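Local coordinates for protein glyoxylate reductase (Paecilomyces sp. J18, PDB 3WNV) that probably reduces glyoxylate to glycolate with a nicotinamide cofactor, as a fungal member of the D-isomer specific 2-hydroxyacid dehydrogenase family, at residues F211-A216 / V237-T242. Residues are numbered along the deposited sequence; the frame is centred on the assembly and turned at random.
Sequences FSLNLA and VVIVNT
The backbone N and O of Phe211 both bond to the neighbouring parallel strand, straddling Ile239. Phe211 N donates to Val238 O at 2.7 Å, and Phe211 O accepts from Val240 N at 2.9 Å. A CA-H...O contact from Ser212 CA to Val240 O, 3.2 Å, continues the ladder. Beyond it the strands diverge. A water lies between Asn214 OD1 and Thr242 OG1, but its contact with OD1 is implausibly short, so the bridge is doubtful.

Side-chain packing fills the face carrying Phe211, Leu213, Ile239 and Asn241. Phe211 CB makes an apolar contact with Val237 CG2 at 4.1 Å, while CG, anti to the backbone N (chi1 -177°), carries the ring away from the partner strand. Leu213 leans across: its CG rests against the Asn241 amide, 3.8 Å from Asn241 OD1, and CD2 reaches Ile239 CG2 at 4.5 Å. An alanine in place of Leu213 would probably open a gap beside Ile239 and the Asn241 amide. That amide is held by Ala243 N and Arg244 O.

On the other face, Ser212 CB and Val240 CB pack together. These are adjacent central strands of a Rossmann-type sheet, joined through helix 227-232. Strand 156-160 flanks Ser212, strand 262-267 flanks Ile239, and helix 112-127 packs against Val238 and Thr242.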
ATOM      1  N   PHE A 211       0.095  12.417  12.573  1.00 10.05           N
ATOM      2  CA  PHE A 211      -1.137  11.841  12.017  1.00 11.24           C
ATOM      3  C   PHE A 211      -0.791  10.880  10.900  1.00  9.75           C
ATOM      4  O   PHE A 211      -0.215  11.284   9.893  1.00 10.50           O
ATOM      5  CB  PHE A 211      -2.034  12.979  11.502  1.00 11.35           C
ATOM      6  CG  PHE A 211      -3.358  12.516  10.974  1.00 11.71           C
ATOM      7  CD1 PHE A 211      -3.476  12.002   9.678  1.00 12.32           C
ATOM      8  CD2 PHE A 211      -4.496  12.573  11.809  1.00 14.24           C
ATOM      9  CE1 PHE A 211      -4.729  11.548   9.200  1.00 17.02           C
ATOM     10  CE2 PHE A 211      -5.729  12.152  11.333  1.00 15.86           C
ATOM     11  CZ  PHE A 211      -5.840  11.634  10.022  1.00 16.39           C
ATOM     12  N   SER A 212      -1.202   9.625  11.009  1.00  6.70           N
ATOM     13  CA  SER A 212      -0.831   8.631   9.965  1.00  5.98           C
ATOM     14  C   SER A 212      -2.052   7.870   9.457  1.00 11.72           C
ATOM     15  O   SER A 212      -3.076   7.759  10.151  1.00 13.91           O
ATOM     16  CB  SER A 212       0.199   7.638  10.499  1.00 11.58           C
ATOM     17  OG  SER A 212      -0.451   6.748  11.407  1.00 16.41           O
ATOM     18  N   LEU A 213      -1.980   7.362   8.231  1.00 13.73           N
ATOM     19  CA  LEU A 213      -3.175   6.722   7.694  1.00 15.31           C
ATOM     20  C   LEU A 213      -2.889   5.396   7.012  1.00 11.63           C
ATOM     21  O   LEU A 213      -1.849   5.247   6.371  1.00 14.97           O
ATOM     22  CB  LEU A 213      -3.957   7.673   6.752  1.00 21.48           C
ATOM     23  CG  LEU A 213      -3.346   8.584   5.666  1.00 20.44           C
ATOM     24  CD1 LEU A 213      -4.537   9.213   4.883  1.00 16.89           C
ATOM     25  CD2 LEU A 213      -2.510   9.711   6.209  1.00 24.91           C
ATOM     26  N   ASN A 214      -3.782   4.430   7.217  1.00 16.49           N
ATOM     27  CA  ASN A 214      -3.727   3.145   6.515  1.00 19.24           C
ATOM     28  C   ASN A 214      -5.099   2.740   6.002  1.00 23.21           C
ATOM     29  O   ASN A 214      -5.763   1.885   6.582  1.00 29.74           O
ATOM     30  CB  ASN A 214      -3.191   2.042   7.430  1.00 23.05           C
ATOM     31  CG  ASN A 214      -1.961   2.467   8.214  1.00 19.13           C
ATOM     32  OD1 ASN A 214      -0.814   2.531   7.695  1.00 20.52           O
ATOM     33  ND2 ASN A 214      -2.179   2.757   9.480  1.00 20.23           N
ATOM     34  N   LEU A 215      -5.548   3.384   4.935  1.00 18.37           N
ATOM     35  CA  LEU A 215      -6.827   3.055   4.329  1.00 17.71           C
ATOM     36  C   LEU A 215      -6.584   2.506   2.953  1.00 18.55           C
ATOM     37  O   LEU A 215      -5.624   2.895   2.263  1.00 17.67           O
ATOM     38  CB  LEU A 215      -7.704   4.318   4.179  1.00 13.81           C
ATOM     39  CG  LEU A 215      -8.069   4.991   5.471  1.00 17.58           C
ATOM     40  CD1 LEU A 215      -8.855   6.239   5.171  1.00 18.07           C
ATOM     41  CD2 LEU A 215      -8.936   4.013   6.299  1.00 18.59           C
ATOM     42  N   ALA A 216      -7.483   1.624   2.538  1.00 15.21           N
ATOM     43  CA  ALA A 216      -7.588   1.204   1.165  1.00 18.68           C
ATOM     44  C   ALA A 216      -8.061   2.406   0.376  1.00 20.42           C
ATOM     45  O   ALA A 216      -8.884   3.200   0.848  1.00 17.45           O
ATOM     46  CB  ALA A 216      -8.580   0.083   1.056  1.00 22.89           C
ATOM     47  N   VAL A 237       1.250  20.002  13.135  1.00 15.11           N
ATOM     48  CA  VAL A 237       1.067  18.551  12.978  1.00 14.49           C
ATOM     49  C   VAL A 237       2.130  18.029  12.025  1.00 13.15           C
ATOM     50  O   VAL A 237       2.615  18.768  11.166  1.00 11.33           O
ATOM     51  CB  VAL A 237      -0.361  18.228  12.404  1.00 12.28           C
ATOM     52  CG1 VAL A 237      -0.538  18.827  11.006  1.00 13.23           C
ATOM     53  CG2 VAL A 237      -0.680  16.722  12.442  1.00 12.11           C
ATOM     54  N   VAL A 238       2.522  16.769  12.203  1.00 11.28           N
ATOM     55  CA  VAL A 238       3.352  16.070  11.245  1.00 11.67           C
ATOM     56  C   VAL A 238       2.504  14.938  10.665  1.00 10.69           C
ATOM     57  O   VAL A 238       1.857  14.173  11.409  1.00  9.45           O
ATOM     58  CB  VAL A 238       4.600  15.493  11.925  1.00 10.30           C
ATOM     59  CG1 VAL A 238       5.323  14.511  10.973  1.00  6.05           C
ATOM     60  CG2 VAL A 238       5.521  16.612  12.360  1.00 12.84           C
ATOM     61  N   ILE A 239       2.492  14.836   9.350  1.00  8.25           N
ATOM     62  CA  ILE A 239       1.667  13.804   8.679  1.00  7.53           C
ATOM     63  C   ILE A 239       2.532  12.730   8.047  1.00  9.93           C
ATOM     64  O   ILE A 239       3.455  13.048   7.324  1.00  8.24           O
ATOM     65  CB  ILE A 239       0.708  14.438   7.623  1.00  7.12           C
ATOM     66  CG1 ILE A 239      -0.309  15.367   8.283  1.00  9.91           C
ATOM     67  CG2 ILE A 239       0.001  13.357   6.790  1.00 10.85           C
ATOM     68  CD1 ILE A 239      -1.020  16.280   7.323  1.00 11.56           C
ATOM     69  N   VAL A 240       2.212  11.460   8.309  1.00  4.84           N
ATOM     70  CA  VAL A 240       2.910  10.324   7.672  1.00  4.80           C
ATOM     71  C   VAL A 240       1.950   9.514   6.840  1.00 11.70           C
ATOM     72  O   VAL A 240       0.832   9.238   7.291  1.00 13.37           O
ATOM     73  CB  VAL A 240       3.545   9.438   8.745  1.00  9.33           C
ATOM     74  CG1 VAL A 240       4.100   8.125   8.153  1.00 11.46           C
ATOM     75  CG2 VAL A 240       4.646  10.196   9.514  1.00  7.79           C
ATOM     76  N   ASN A 241       2.382   9.129   5.638  1.00  8.65           N
ATOM     77  CA  ASN A 241       1.596   8.284   4.767  1.00 10.25           C
ATOM     78  C   ASN A 241       2.436   7.255   4.094  1.00  8.49           C
ATOM     79  O   ASN A 241       3.274   7.579   3.321  1.00  8.98           O
ATOM     80  CB  ASN A 241       0.923   9.145   3.695  1.00  9.10           C
ATOM     81  CG  ASN A 241      -0.216   8.453   3.004  1.00 12.18           C
ATOM     82  OD1 ASN A 241      -0.578   7.377   3.379  1.00 11.40           O
ATOM     83  ND2 ASN A 241      -0.795   9.109   2.038  1.00  8.51           N
ATOM     84  N   THR A 242       2.183   6.010   4.396  1.00  6.49           N
ATOM     85  CA  THR A 242       2.784   4.914   3.705  1.00  5.67           C
ATOM     86  C   THR A 242       1.762   4.074   2.920  1.00  7.06           C
ATOM     87  O   THR A 242       2.081   3.053   2.434  1.00 10.76           O
ATOM     88  CB  THR A 242       3.567   4.010   4.636  1.00 13.33           C
ATOM     89  OG1 THR A 242       2.679   3.543   5.609  1.00 13.61           O
ATOM     90  CG2 THR A 242       4.670   4.755   5.317  1.00 13.67           C
TER
HETATM   91  O   HOH W   1       1.320   3.415   8.461  1.00 25.12           O